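TRNA (guanine(6)-N2)-methyltransferase (Thermus thermophilus, PDB 3TMA) methylates the N2 atom of guanosine 6 in tRNA(Phe), using S-adenosyl-L-methionine as the methyl donor. Local coordinates at residues A201-R206 / S223-T228; A194-A199 / R275-P280; P230-D235 / R268-V273; L35-A40 / G69-H74; I217-A222 / S254-L259. All coordinates share one frame; numbering follows the deposited sequence.

Interaction 1: residues A201-R206 / S223-T228; sequences ARPGMR and STLGPT
Leu225 and Pro203 carry this contact, which lies at the surface of the Rossmann-fold methyltransferase domain. Leu225 is on the last turn of helix 216-225. Pro203 is in the loop leading to strand 207-209, within a type II beta turn from Arg202 to Met205. The two side chains cross at about a right angle. The CD2 branch of Leu225 touches the peptide link between Arg202 and Pro203, 3.6 Å from Arg202 C and equally near Pro203 N. Leu225 CG stands anti to its carbonyl carbon (chi1 -61°), and this carries both methyls to the loop. CD2 also lies 4.0 Å from Pro203 CD. The other branch, CD1, is 4.4 Å from Ala201 CB. The proline ring in turn leans on the helix end, with Pro203 CB 3.7 Å from Leu225 O. Gly226 then leaves the helix with positive phi, and the chain comes round to Thr228, whose OG1 lies 3.4 Å from Gly204 N at an angle too poor for a hydrogen bond. Gly204 is the third residue of the turn, and its N-H bonds to Ser229 OG instead. Arg202 points away from the helix. Its guanidinium forms a salt bridge with Asp200, and Met205 CE lies over one of its faces. Turn and helix end are therefore joined mainly by apolar packing. A weak polar touch completes the contact: Gly204 CA approaches Thr228 O at 3.5 Å in a CA-H...O contact with an angle of 148° at the hydrogen.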
# COMPACT_ATOMS: atom_id res chain seq x y z
N ALA A 201 -6.28 10.21 11.78
CA ALA A 201 -7.32 9.54 12.57
C ALA A 201 -6.67 8.75 13.73
O ALA A 201 -5.70 8.05 13.51
CB ALA A 201 -8.09 8.58 11.71
N ARG A 202 -7.26 8.82 14.93
CA ARG A 202 -6.72 8.16 16.12
C ARG A 202 -7.84 7.44 16.85
O ARG A 202 -9.00 7.85 16.75
CB ARG A 202 -6.10 9.20 17.05
CG ARG A 202 -4.78 9.75 16.49
CD ARG A 202 -4.09 10.60 17.52
NE ARG A 202 -4.87 11.80 17.83
CZ ARG A 202 -4.84 12.91 17.09
NH1 ARG A 202 -4.10 12.94 15.99
NH2 ARG A 202 -5.55 13.97 17.44
N PRO A 203 -7.51 6.38 17.61
CA PRO A 203 -8.52 5.61 18.36
C PRO A 203 -9.44 6.51 19.20
O PRO A 203 -8.96 7.38 19.93
CB PRO A 203 -7.66 4.72 19.28
CG PRO A 203 -6.43 4.47 18.43
CD PRO A 203 -6.15 5.82 17.80
N GLY A 204 -10.75 6.28 19.10
CA GLY A 204 -11.71 7.11 19.82
C GLY A 204 -12.43 8.10 18.89
O GLY A 204 -13.48 8.58 19.24
N MET A 205 -11.83 8.44 17.73
CA MET A 205 -12.46 9.35 16.77
C MET A 205 -13.53 8.66 15.94
O MET A 205 -13.49 7.44 15.72
CB MET A 205 -11.43 9.97 15.82
CG MET A 205 -10.50 10.95 16.50
SD MET A 205 -9.37 11.57 15.23
CE MET A 205 -8.23 12.52 16.25
N ARG A 206 -14.56 9.44 15.60
CA ARG A 206 -15.66 8.98 14.73
C ARG A 206 -15.21 9.09 13.28
O ARG A 206 -14.69 10.14 12.86
CB ARG A 206 -16.89 9.89 14.94
CG ARG A 206 -17.51 9.80 16.38
CD ARG A 206 -18.37 11.07 16.68
NE ARG A 206 -17.57 12.29 16.61
CZ ARG A 206 -18.05 13.52 16.68
NH1 ARG A 206 -17.22 14.57 16.62
NH2 ARG A 206 -19.34 13.71 16.89
N SER A 223 -10.25 -2.02 11.78
CA SER A 223 -9.19 -2.94 12.17
C SER A 223 -8.04 -2.17 12.84
O SER A 223 -7.43 -2.66 13.78
CB SER A 223 -8.69 -3.71 10.94
OG SER A 223 -7.44 -4.34 11.18
N THR A 224 -7.78 -0.95 12.38
CA THR A 224 -6.68 -0.13 12.91
C THR A 224 -7.04 0.62 14.21
O THR A 224 -6.24 0.69 15.13
CB THR A 224 -6.26 0.96 11.88
OG1 THR A 224 -5.86 0.30 10.67
CG2 THR A 224 -5.09 1.80 12.44
N LEU A 225 -8.23 1.21 14.25
CA LEU A 225 -8.62 2.09 15.36
C LEU A 225 -9.25 1.32 16.55
O LEU A 225 -9.24 1.80 17.71
CB LEU A 225 -9.63 3.14 14.85
CG LEU A 225 -9.09 4.06 13.76
CD1 LEU A 225 -10.21 5.00 13.20
CD2 LEU A 225 -7.92 4.89 14.38
N GLY A 226 -9.80 0.14 16.25
CA GLY A 226 -10.45 -0.72 17.28
C GLY A 226 -11.82 -0.17 17.70
O GLY A 226 -12.24 0.87 17.20
N PRO A 227 -12.53 -0.87 18.62
CA PRO A 227 -13.96 -0.63 18.81
C PRO A 227 -14.33 0.69 19.51
O PRO A 227 -15.51 1.02 19.56
CB PRO A 227 -14.43 -1.82 19.68
CG PRO A 227 -13.19 -2.44 20.26
CD PRO A 227 -12.06 -2.12 19.27
N THR A 228 -13.36 1.42 20.08
CA THR A 228 -13.69 2.73 20.67
C THR A 228 -13.94 3.80 19.59
O THR A 228 -14.45 4.88 19.89
CB THR A 228 -12.64 3.24 21.76
OG1 THR A 228 -11.44 3.66 21.10
CG2 THR A 228 -12.30 2.16 22.83

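Interaction 2: residues A194-A199 / R275-P280; sequences ALLRLA and RILANP
Leu277, Ala199 and Leu195 have the most surface buried here. Leu277 projects from strand 275-278 toward helix 189-198. Its CG stands anti to the carbonyl carbon (chi1 -47°), which sends CD2 to Ala199 and CD1 to Leu196. The CD2 methyl is 3.7 Å from Ala199 CB and 3.8 Å from Leu195 O, so it fits against one turn of the helix. Leu277 CD1 meets Leu196 CD1 at 3.5 Å. Leu195 meets Leu277 at its root, with the two CB atoms 4.5 Å apart. Beyond this, Leu195 reaches toward strands 312-317 and 347-353. Ala199, just past the helix end, also offers its carbonyl to Arg275. Arg275 NE gives a weak bond to Ala199 O, 2.7 Å long but bent to 127°. The oxygen lies at the guanidinium edge, near its plane. The same NE has a second weak bond, to Asp200 O. The short axes of helix and strand approach to 8.8 Å and run at 146°, closer to antiparallel than parallel. Strand 275-278 lies between the parallel strands 207-209 and 312-317. It leads into Asn279, which by similarity binds S-adenosyl-L-methionine. Asn279 and Pro280 begin the NPP-type sequence characteristic of many Rossmann-fold methyltransferases that methylate amino groups.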
# COMPACT_ATOMS: atom_id res chain seq x y z
N ALA A 194 -3.20 4.57 4.30
CA ALA A 194 -2.59 5.89 4.05
C ALA A 194 -3.59 7.04 4.22
O ALA A 194 -3.24 8.09 4.81
CB ALA A 194 -1.98 5.93 2.63
N LEU A 195 -4.83 6.89 3.74
CA LEU A 195 -5.84 7.95 3.97
C LEU A 195 -6.06 8.18 5.47
O LEU A 195 -6.20 9.33 5.95
CB LEU A 195 -7.20 7.62 3.32
CG LEU A 195 -7.18 7.56 1.79
CD1 LEU A 195 -8.57 7.14 1.24
CD2 LEU A 195 -6.76 8.95 1.23
N LEU A 196 -6.19 7.07 6.20
CA LEU A 196 -6.32 7.08 7.65
C LEU A 196 -5.22 7.92 8.34
O LEU A 196 -5.48 8.79 9.16
CB LEU A 196 -6.23 5.64 8.12
CG LEU A 196 -6.84 5.16 9.41
CD1 LEU A 196 -8.31 5.56 9.52
CD2 LEU A 196 -6.68 3.65 9.41
N ARG A 197 -3.96 7.61 8.00
CA ARG A 197 -2.81 8.31 8.54
C ARG A 197 -2.69 9.77 8.07
O ARG A 197 -2.35 10.66 8.87
CB ARG A 197 -1.52 7.54 8.17
CG ARG A 197 -1.42 6.20 8.92
CD ARG A 197 -0.27 5.30 8.45
NE ARG A 197 -0.12 4.15 9.35
CZ ARG A 197 0.89 3.98 10.22
NH1 ARG A 197 1.90 4.85 10.28
NH2 ARG A 197 0.88 2.93 11.03
N LEU A 198 -2.95 10.01 6.78
CA LEU A 198 -2.89 11.40 6.29
C LEU A 198 -3.97 12.28 6.94
O LEU A 198 -3.77 13.47 7.09
CB LEU A 198 -3.02 11.46 4.78
CG LEU A 198 -1.82 10.85 4.05
CD1 LEU A 198 -2.20 10.57 2.58
CD2 LEU A 198 -0.63 11.85 4.17
N ALA A 199 -5.10 11.69 7.29
CA ALA A 199 -6.19 12.41 8.00
C ALA A 199 -5.95 12.51 9.51
O ALA A 199 -6.72 13.15 10.23
CB ALA A 199 -7.53 11.74 7.73
N ARG A 275 -13.51 12.51 11.17
CA ARG A 275 -12.66 12.23 10.02
C ARG A 275 -13.51 11.59 8.94
O ARG A 275 -14.36 10.72 9.22
CB ARG A 275 -11.52 11.23 10.40
CG ARG A 275 -10.50 11.74 11.48
CD ARG A 275 -9.83 13.05 10.97
NE ARG A 275 -8.76 13.49 11.89
CZ ARG A 275 -8.93 14.40 12.85
NH1 ARG A 275 -10.13 14.97 13.04
NH2 ARG A 275 -7.91 14.74 13.60
N ILE A 276 -13.31 12.02 7.69
CA ILE A 276 -14.04 11.44 6.55
C ILE A 276 -12.98 10.98 5.54
O ILE A 276 -12.06 11.74 5.21
CB ILE A 276 -14.98 12.50 5.89
CG1 ILE A 276 -16.01 12.95 6.94
CG2 ILE A 276 -15.67 11.94 4.63
CD1 ILE A 276 -16.99 14.06 6.39
N LEU A 277 -13.04 9.71 5.15
CA LEU A 277 -12.02 9.15 4.26
C LEU A 277 -12.73 8.76 2.97
O LEU A 277 -13.57 7.87 3.00
CB LEU A 277 -11.40 7.88 4.90
CG LEU A 277 -11.00 8.03 6.38
CD1 LEU A 277 -10.49 6.68 6.97
CD2 LEU A 277 -9.93 9.13 6.56
N ALA A 278 -12.44 9.46 1.88
CA ALA A 278 -13.39 9.48 0.75
C ALA A 278 -12.67 9.07 -0.55
O ALA A 278 -11.62 9.62 -0.89
CB ALA A 278 -13.99 10.83 0.61
N ASN A 279 -13.27 8.11 -1.26
CA ASN A 279 -12.74 7.60 -2.51
C ASN A 279 -13.90 7.68 -3.51
O ASN A 279 -14.60 6.69 -3.74
CB ASN A 279 -12.30 6.15 -2.29
CG ASN A 279 -11.91 5.44 -3.54
OD1 ASN A 279 -11.30 6.02 -4.43
ND2 ASN A 279 -12.25 4.15 -3.61
N PRO A 280 -14.15 8.87 -4.08
CA PRO A 280 -15.34 9.05 -4.97
C PRO A 280 -15.22 8.22 -6.26
O PRO A 280 -14.11 7.93 -6.67
CB PRO A 280 -15.29 10.54 -5.33
CG PRO A 280 -14.45 11.19 -4.29
CD PRO A 280 -13.50 10.13 -3.72

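Interaction 3: residues P230-D235 / R268-V273; sequences PVYAGD and RFFPEV
Tyr232 lies against Phe270, Pro271 and Val273. It belongs to strand 231-235 of the Rossmann-fold sheet, and the other three lie in the loop that leads to strand 275-278. The loop packs on one side of this strand. Tyr232 CB points toward the loop and meets Phe270 CD1 at 3.7 Å. Its CG stands anti to the carbonyl carbon (chi1 -64°), which brings the ring over to Pro271 and Val273. CG is still close to Phe270 CD1. From there the two sides of the ring have different neighbours. On the CD2 side, Tyr232 CD2 is 3.9 Å from Val273 CG1. On the CD1 side, CD1 touches Phe270 CD1, and Tyr232 CE1 comes 3.7 Å from Pro271 CD. Pro271 CD sits over one face of the tyrosine ring, 4.0 Å from its centroid and 22° off the normal, a CH-pi contact. Further out, Tyr232 CZ is 3.6 Å from Pro271 CG. The hydroxyl OH at the tip is beside the same CG. Tyrosine and phenylalanine side chains slide past each other in opposite directions, so Phe270 reaches back to the strand where Tyr232 leaves it. Leu208 of strand 207-209 touches Tyr232, Phe270 and Val273. On the other side of the strand, Ala233 packs on helix 216-225. The next strand residue, Gly234, has no side chain, and the phenylalanine tip fits against its backbone. There the edge of the ring meets the strand, with Phe270 CZ 3.7 Å from Gly234 CA and 3.8 Å from Ala233 O.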
# COMPACT_ATOMS: atom_id res chain seq x y z
N PRO A 230 -16.33 4.82 16.64
CA PRO A 230 -17.49 4.57 15.77
C PRO A 230 -17.14 4.72 14.27
O PRO A 230 -16.46 5.67 13.89
CB PRO A 230 -18.48 5.66 16.19
CG PRO A 230 -18.04 6.04 17.66
CD PRO A 230 -16.53 5.97 17.55
N VAL A 231 -17.49 3.73 13.46
CA VAL A 231 -17.19 3.76 12.01
C VAL A 231 -18.51 3.68 11.25
O VAL A 231 -19.32 2.79 11.53
CB VAL A 231 -16.31 2.59 11.55
CG1 VAL A 231 -16.11 2.63 10.01
CG2 VAL A 231 -14.95 2.67 12.25
N TYR A 232 -18.76 4.67 10.40
CA TYR A 232 -19.98 4.76 9.59
C TYR A 232 -19.53 4.57 8.13
O TYR A 232 -18.44 5.02 7.76
CB TYR A 232 -20.60 6.19 9.75
CG TYR A 232 -21.06 6.49 11.17
CD1 TYR A 232 -22.37 6.19 11.57
CD2 TYR A 232 -20.22 7.13 12.09
CE1 TYR A 232 -22.80 6.47 12.90
CE2 TYR A 232 -20.65 7.44 13.38
CZ TYR A 232 -21.92 7.08 13.78
OH TYR A 232 -22.30 7.37 15.08
N ALA A 233 -20.35 3.92 7.31
CA ALA A 233 -19.94 3.63 5.96
C ALA A 233 -21.18 3.58 5.12
O ALA A 233 -22.17 2.96 5.51
CB ALA A 233 -19.20 2.28 5.91
N GLY A 234 -21.12 4.20 3.93
CA GLY A 234 -22.33 4.32 3.15
C GLY A 234 -22.11 3.97 1.70
O GLY A 234 -21.01 4.17 1.15
N ASP A 235 -23.17 3.49 1.05
CA ASP A 235 -23.11 3.28 -0.38
C ASP A 235 -24.53 3.13 -0.93
O ASP A 235 -25.46 2.77 -0.20
CB ASP A 235 -22.31 2.01 -0.67
CG ASP A 235 -21.79 1.95 -2.09
OD1 ASP A 235 -22.52 1.41 -2.97
OD2 ASP A 235 -20.64 2.43 -2.31
N ARG A 268 -28.61 13.34 5.55
CA ARG A 268 -29.87 12.58 5.66
C ARG A 268 -29.61 11.24 6.38
O ARG A 268 -30.54 10.56 6.82
CB ARG A 268 -30.46 12.29 4.27
CG ARG A 268 -31.06 13.50 3.52
CD ARG A 268 -31.70 13.12 2.17
NE ARG A 268 -31.95 14.27 1.32
CZ ARG A 268 -32.51 14.22 0.10
NH1 ARG A 268 -32.90 13.07 -0.42
NH2 ARG A 268 -32.71 15.34 -0.57
N PHE A 269 -28.34 10.84 6.48
CA PHE A 269 -27.97 9.46 6.85
C PHE A 269 -26.98 9.33 8.01
O PHE A 269 -26.99 8.32 8.73
CB PHE A 269 -27.37 8.75 5.63
CG PHE A 269 -28.30 8.68 4.46
CD1 PHE A 269 -29.36 7.76 4.46
CD2 PHE A 269 -28.19 9.57 3.41
CE1 PHE A 269 -30.26 7.71 3.39
CE2 PHE A 269 -29.10 9.53 2.32
CZ PHE A 269 -30.13 8.60 2.32
N PHE A 270 -26.06 10.29 8.14
CA PHE A 270 -24.98 10.18 9.12
C PHE A 270 -24.93 11.36 10.06
O PHE A 270 -25.16 12.49 9.63
CB PHE A 270 -23.60 10.04 8.39
CG PHE A 270 -23.52 8.81 7.50
CD1 PHE A 270 -23.57 7.53 8.07
CD2 PHE A 270 -23.53 8.94 6.11
CE1 PHE A 270 -23.56 6.38 7.28
CE2 PHE A 270 -23.46 7.78 5.28
CZ PHE A 270 -23.49 6.49 5.89
N PRO A 271 -24.45 11.14 11.29
CA PRO A 271 -24.27 12.21 12.26
C PRO A 271 -22.91 12.88 12.09
O PRO A 271 -22.10 12.48 11.21
CB PRO A 271 -24.34 11.47 13.60
CG PRO A 271 -23.69 10.16 13.31
CD PRO A 271 -24.10 9.81 11.87
N GLU A 272 -22.62 13.87 12.93
CA GLU A 272 -21.29 14.50 12.90
C GLU A 272 -20.20 13.42 13.13
O GLU A 272 -20.41 12.48 13.91
CB GLU A 272 -21.17 15.54 13.99
CG GLU A 272 -19.77 16.17 14.08
CD GLU A 272 -19.69 17.22 15.18
OE1 GLU A 272 -19.46 16.85 16.37
OE2 GLU A 272 -19.90 18.41 14.85
N VAL A 273 -19.04 13.59 12.50
CA VAL A 273 -17.90 12.71 12.70
C VAL A 273 -16.61 13.55 12.80
O VAL A 273 -16.67 14.78 12.64
CB VAL A 273 -17.73 11.66 11.53
CG1 VAL A 273 -18.91 10.71 11.44
CG2 VAL A 273 -17.47 12.36 10.21

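Interaction 4: residues L35-A40 / G69-H74; sequences LEELSA and GLRLAH
The Glu37 carboxylate grips two consecutive backbone N-H groups, those of Arg71 and Leu72. Arg71 N bonds to Glu37 OE2 at 2.7 Å and is nearly straight at 171°. Leu72 N bonds to Glu37 OE1 at 2.9 Å and is more bent, at 143°. Each oxygen uses its syn lone pair, so the two bonds fix the rotation of the carboxylate. Glu37 CG is roughly anti to the backbone N (chi1 -153°), and the chain beyond is extended. This carries the acid straight from the helix to the loop. Leu70 packs along its stem, with CD2 3.6 Å from Glu37 CD. Leu72 CB lies 3.5 Å from Glu37 OE1. Further in, Leu38 CD2 meets Leu70 CD1 at 3.8 Å, the two side chains crossing at about a right angle. The Arg71 side chain leads away to a salt bridge with Glu220 and to a doubtful, very short contact with Ser223. In the N-terminal part of the protein, helix 31-41 is thus tied to the loop before strand 76-84, which falls in the ferredoxin-like NFLD region. Leu38 touches strands 21-25 and 55-59. Arg197 of helix 189-198, in the methyltransferase domain, touches both Glu37 and Leu72.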
# COMPACT_ATOMS: atom_id res chain seq x y z
N LEU A 35 8.01 4.74 5.88
CA LEU A 35 9.20 4.97 6.69
C LEU A 35 8.84 5.18 8.17
O LEU A 35 9.49 4.62 9.06
CB LEU A 35 10.01 6.16 6.16
CG LEU A 35 11.17 6.63 7.02
CD1 LEU A 35 12.21 5.52 7.11
CD2 LEU A 35 11.77 7.95 6.46
N GLU A 36 7.76 5.91 8.44
CA GLU A 36 7.29 6.07 9.83
C GLU A 36 6.87 4.74 10.47
O GLU A 36 7.16 4.51 11.67
CB GLU A 36 6.15 7.09 9.92
CG GLU A 36 6.61 8.47 9.50
CD GLU A 36 5.47 9.48 9.24
OE1 GLU A 36 4.30 9.22 9.62
OE2 GLU A 36 5.78 10.54 8.64
N GLU A 37 6.09 3.94 9.74
CA GLU A 37 5.73 2.58 10.24
C GLU A 37 6.95 1.71 10.54
O GLU A 37 7.04 1.09 11.61
CB GLU A 37 4.78 1.84 9.27
CG GLU A 37 3.93 0.85 10.02
CD GLU A 37 2.97 0.04 9.14
OE1 GLU A 37 3.11 0.08 7.88
OE2 GLU A 37 2.11 -0.67 9.72
N LEU A 38 7.88 1.64 9.60
CA LEU A 38 9.10 0.86 9.81
C LEU A 38 9.93 1.35 10.99
O LEU A 38 10.49 0.55 11.78
CB LEU A 38 9.96 0.83 8.54
CG LEU A 38 9.56 -0.17 7.46
CD1 LEU A 38 10.21 0.23 6.09
CD2 LEU A 38 9.98 -1.61 7.85
N SER A 39 10.01 2.67 11.14
CA SER A 39 10.86 3.27 12.16
C SER A 39 10.29 3.00 13.54
O SER A 39 11.03 2.87 14.50
CB SER A 39 10.94 4.79 11.93
OG SER A 39 11.91 5.38 12.77
N ALA A 40 8.97 2.93 13.64
CA ALA A 40 8.37 2.57 14.93
C ALA A 40 8.57 1.08 15.25
O ALA A 40 8.70 0.68 16.42
CB ALA A 40 6.88 2.95 14.95
N GLY A 69 3.54 -7.52 9.93
CA GLY A 69 2.43 -6.76 10.53
C GLY A 69 2.30 -5.37 9.92
O GLY A 69 1.44 -4.55 10.34
N LEU A 70 3.18 -5.06 8.96
CA LEU A 70 3.19 -3.72 8.33
C LEU A 70 1.91 -3.51 7.55
O LEU A 70 1.48 -4.38 6.81
CB LEU A 70 4.40 -3.58 7.39
CG LEU A 70 5.73 -3.49 8.12
CD1 LEU A 70 6.92 -3.69 7.15
CD2 LEU A 70 5.83 -2.18 8.90
N ARG A 71 1.27 -2.36 7.76
CA ARG A 71 0.04 -2.05 7.06
C ARG A 71 0.25 -1.15 5.84
O ARG A 71 -0.70 -0.93 5.08
CB ARG A 71 -0.94 -1.40 8.03
CG ARG A 71 -1.29 -2.33 9.19
CD ARG A 71 -2.58 -2.97 8.86
NE ARG A 71 -3.38 -3.10 10.05
CZ ARG A 71 -4.64 -3.47 10.08
NH1 ARG A 71 -5.32 -3.65 8.95
NH2 ARG A 71 -5.25 -3.61 11.25
N LEU A 72 1.45 -0.62 5.63
CA LEU A 72 1.65 0.18 4.42
C LEU A 72 2.51 -0.55 3.38
O LEU A 72 2.92 0.06 2.41
CB LEU A 72 2.29 1.51 4.78
CG LEU A 72 1.31 2.42 5.56
CD1 LEU A 72 2.06 3.42 6.43
CD2 LEU A 72 0.37 3.10 4.56
N ALA A 73 2.79 -1.84 3.59
CA ALA A 73 3.69 -2.53 2.67
C ALA A 73 2.96 -3.47 1.74
O ALA A 73 1.98 -4.11 2.13
CB ALA A 73 4.79 -3.29 3.44
N HIS A 74 3.46 -3.59 0.52
CA HIS A 74 2.97 -4.62 -0.39
C HIS A 74 3.83 -5.87 -0.28
O HIS A 74 3.34 -6.91 0.20
CB HIS A 74 2.95 -4.11 -1.83
CG HIS A 74 1.92 -3.06 -2.07
ND1 HIS A 74 0.58 -3.25 -1.79
CD2 HIS A 74 2.03 -1.82 -2.60
CE1 HIS A 74 -0.09 -2.17 -2.14
NE2 HIS A 74 0.78 -1.26 -2.58

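Interaction 5: residues I217-A222 / S254-L259; sequences IALEAA and SWIRFL
Ile256 fits between Ala218 and Ala222, which are one turn apart on helix 216-225. The conformation of Ile256 divides its branches. CG1 is anti to the carbonyl carbon (chi1 -65°), while CG2 is anti to the backbone N. With chi2 extended, CD1 reaches the helix and lies 3.7 Å from both Ala222 CB and Ala218 O. Leu219 comes in from the side at about a right angle, its CD2 3.9 Å from Ile256 CD1. The CG2 branch turns to Ala218, 4.1 Å from its CB, and also lies over one face of the Phe258 ring, toward its rim. Phe258 CE1 is 4.0 Å from Ala218 CB, so this small methyl meets two side chains. Trp255 takes a different rotamer. Its CG lies between the backbone N and the carbonyl carbon (chi1 62°), which brings the six-membered ring to Ala222, at the end of the segment 217-222. Ala222 O lies at the ring edge, near its plane, 3.6 Å from Trp255 CZ2. Ala218 and Ala222 present only methyls to the strand side, where helix 216-225 covers the Rossmann-fold sheet. Strand 257-260 is at one edge of that sheet, hydrogen-bonded to strand 231-235. Ala218 also packs on Val231 and Ala233 of that neighbour. Helix 238-250 closes the group, touching Leu219 and Phe258.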
# COMPACT_ATOMS: atom_id res chain seq x y z
N ILE A 217 -12.20 0.64 2.91
CA ILE A 217 -11.78 1.74 3.79
C ILE A 217 -12.35 1.60 5.22
O ILE A 217 -11.60 1.76 6.20
CB ILE A 217 -12.16 3.10 3.21
CG1 ILE A 217 -11.26 3.43 2.01
CG2 ILE A 217 -11.95 4.19 4.24
CD1 ILE A 217 -11.84 4.59 1.14
N ALA A 218 -13.63 1.23 5.32
CA ALA A 218 -14.25 1.00 6.64
C ALA A 218 -13.56 -0.12 7.43
O ALA A 218 -13.37 0.01 8.65
CB ALA A 218 -15.79 0.70 6.51
N LEU A 219 -13.22 -1.22 6.75
CA LEU A 219 -12.63 -2.36 7.43
C LEU A 219 -11.23 -1.97 7.87
O LEU A 219 -10.81 -2.37 8.96
CB LEU A 219 -12.56 -3.58 6.46
CG LEU A 219 -13.93 -4.08 5.94
CD1 LEU A 219 -13.77 -5.03 4.73
CD2 LEU A 219 -14.68 -4.80 7.06
N GLU A 220 -10.45 -1.31 6.99
CA GLU A 220 -9.11 -0.85 7.38
C GLU A 220 -9.14 0.07 8.61
O GLU A 220 -8.32 -0.09 9.58
CB GLU A 220 -8.37 -0.19 6.21
CG GLU A 220 -6.89 0.17 6.53
CD GLU A 220 -5.94 -1.08 6.67
OE1 GLU A 220 -6.33 -2.22 6.33
OE2 GLU A 220 -4.80 -0.90 7.14
N ALA A 221 -10.07 1.01 8.60
CA ALA A 221 -10.25 1.92 9.72
C ALA A 221 -10.62 1.15 11.02
O ALA A 221 -10.05 1.40 12.09
CB ALA A 221 -11.37 2.93 9.38
N ALA A 222 -11.63 0.28 10.94
CA ALA A 222 -12.08 -0.48 12.14
C ALA A 222 -10.97 -1.36 12.68
O ALA A 222 -10.71 -1.36 13.89
CB ALA A 222 -13.32 -1.33 11.83
N SER A 254 -17.53 -6.24 13.44
CA SER A 254 -18.93 -6.05 13.27
C SER A 254 -19.55 -4.80 13.82
O SER A 254 -20.70 -4.64 13.62
CB SER A 254 -19.70 -7.23 13.82
OG SER A 254 -19.34 -8.43 13.22
N TRP A 255 -18.81 -3.94 14.52
CA TRP A 255 -19.41 -2.73 14.98
C TRP A 255 -19.55 -1.67 13.87
O TRP A 255 -20.09 -0.67 14.12
CB TRP A 255 -18.63 -2.17 16.14
CG TRP A 255 -17.23 -1.82 15.83
CD1 TRP A 255 -16.76 -0.64 15.39
CD2 TRP A 255 -16.11 -2.67 15.94
NE1 TRP A 255 -15.43 -0.68 15.25
CE2 TRP A 255 -15.00 -1.94 15.56
CE3 TRP A 255 -15.95 -3.99 16.34
CZ2 TRP A 255 -13.74 -2.46 15.57
CZ3 TRP A 255 -14.70 -4.51 16.35
CH2 TRP A 255 -13.61 -3.75 15.97
N ILE A 256 -19.03 -1.90 12.68
CA ILE A 256 -19.17 -0.88 11.60
C ILE A 256 -20.66 -0.73 11.25
O ILE A 256 -21.35 -1.74 11.07
CB ILE A 256 -18.43 -1.31 10.34
CG1 ILE A 256 -16.91 -1.36 10.63
CG2 ILE A 256 -18.73 -0.33 9.19
CD1 ILE A 256 -16.15 -2.26 9.59
N ARG A 257 -21.14 0.52 11.12
CA ARG A 257 -22.53 0.76 10.74
C ARG A 257 -22.54 0.98 9.25
O ARG A 257 -22.18 2.10 8.79
CB ARG A 257 -23.06 2.00 11.46
CG ARG A 257 -24.52 2.43 11.07
CD ARG A 257 -25.10 3.46 12.09
NE ARG A 257 -26.33 4.12 11.62
CZ ARG A 257 -27.54 3.57 11.74
NH1 ARG A 257 -27.68 2.36 12.29
NH2 ARG A 257 -28.62 4.20 11.29
N PHE A 258 -22.90 -0.05 8.50
CA PHE A 258 -23.05 0.07 7.03
C PHE A 258 -24.49 0.47 6.70
O PHE A 258 -25.43 -0.19 7.12
CB PHE A 258 -22.75 -1.24 6.29
CG PHE A 258 -21.28 -1.67 6.33
CD1 PHE A 258 -20.36 -1.12 5.46
CD2 PHE A 258 -20.86 -2.64 7.23
CE1 PHE A 258 -19.01 -1.51 5.47
CE2 PHE A 258 -19.51 -3.03 7.28
CZ PHE A 258 -18.58 -2.47 6.42
N LEU A 259 -24.65 1.45 5.84
CA LEU A 259 -25.98 2.00 5.57
C LEU A 259 -26.12 2.31 4.09
O LEU A 259 -25.17 2.76 3.45
CB LEU A 259 -26.11 3.29 6.39
CG LEU A 259 -27.35 3.75 7.13
CD1 LEU A 259 -28.00 2.66 8.06
CD2 LEU A 259 -26.99 5.04 7.89

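Interactions 2, 3 and 5 are buried and largely apolar, and all reach the methyltransferase sheet. Interaction 2 serves a central strand, while 3 and 5 use the neighbouring strands 231-235 and 257-260. Interactions 1 and 5 share helix 216-225, but 1 takes its C-terminal end, near the surface, and 5 its buried alanine side. Interaction 1 meets interaction 3 in the Arg206-Glu272 salt bridge. Interaction 4 differs most: it is only partly buried, held by a carboxylate on backbone N-H groups, and joins elements nearer the N-terminus. It reaches interactions 2 and 5 through Leu72 and Arg71, and so joins the N-terminal part to the methyltransferase domain.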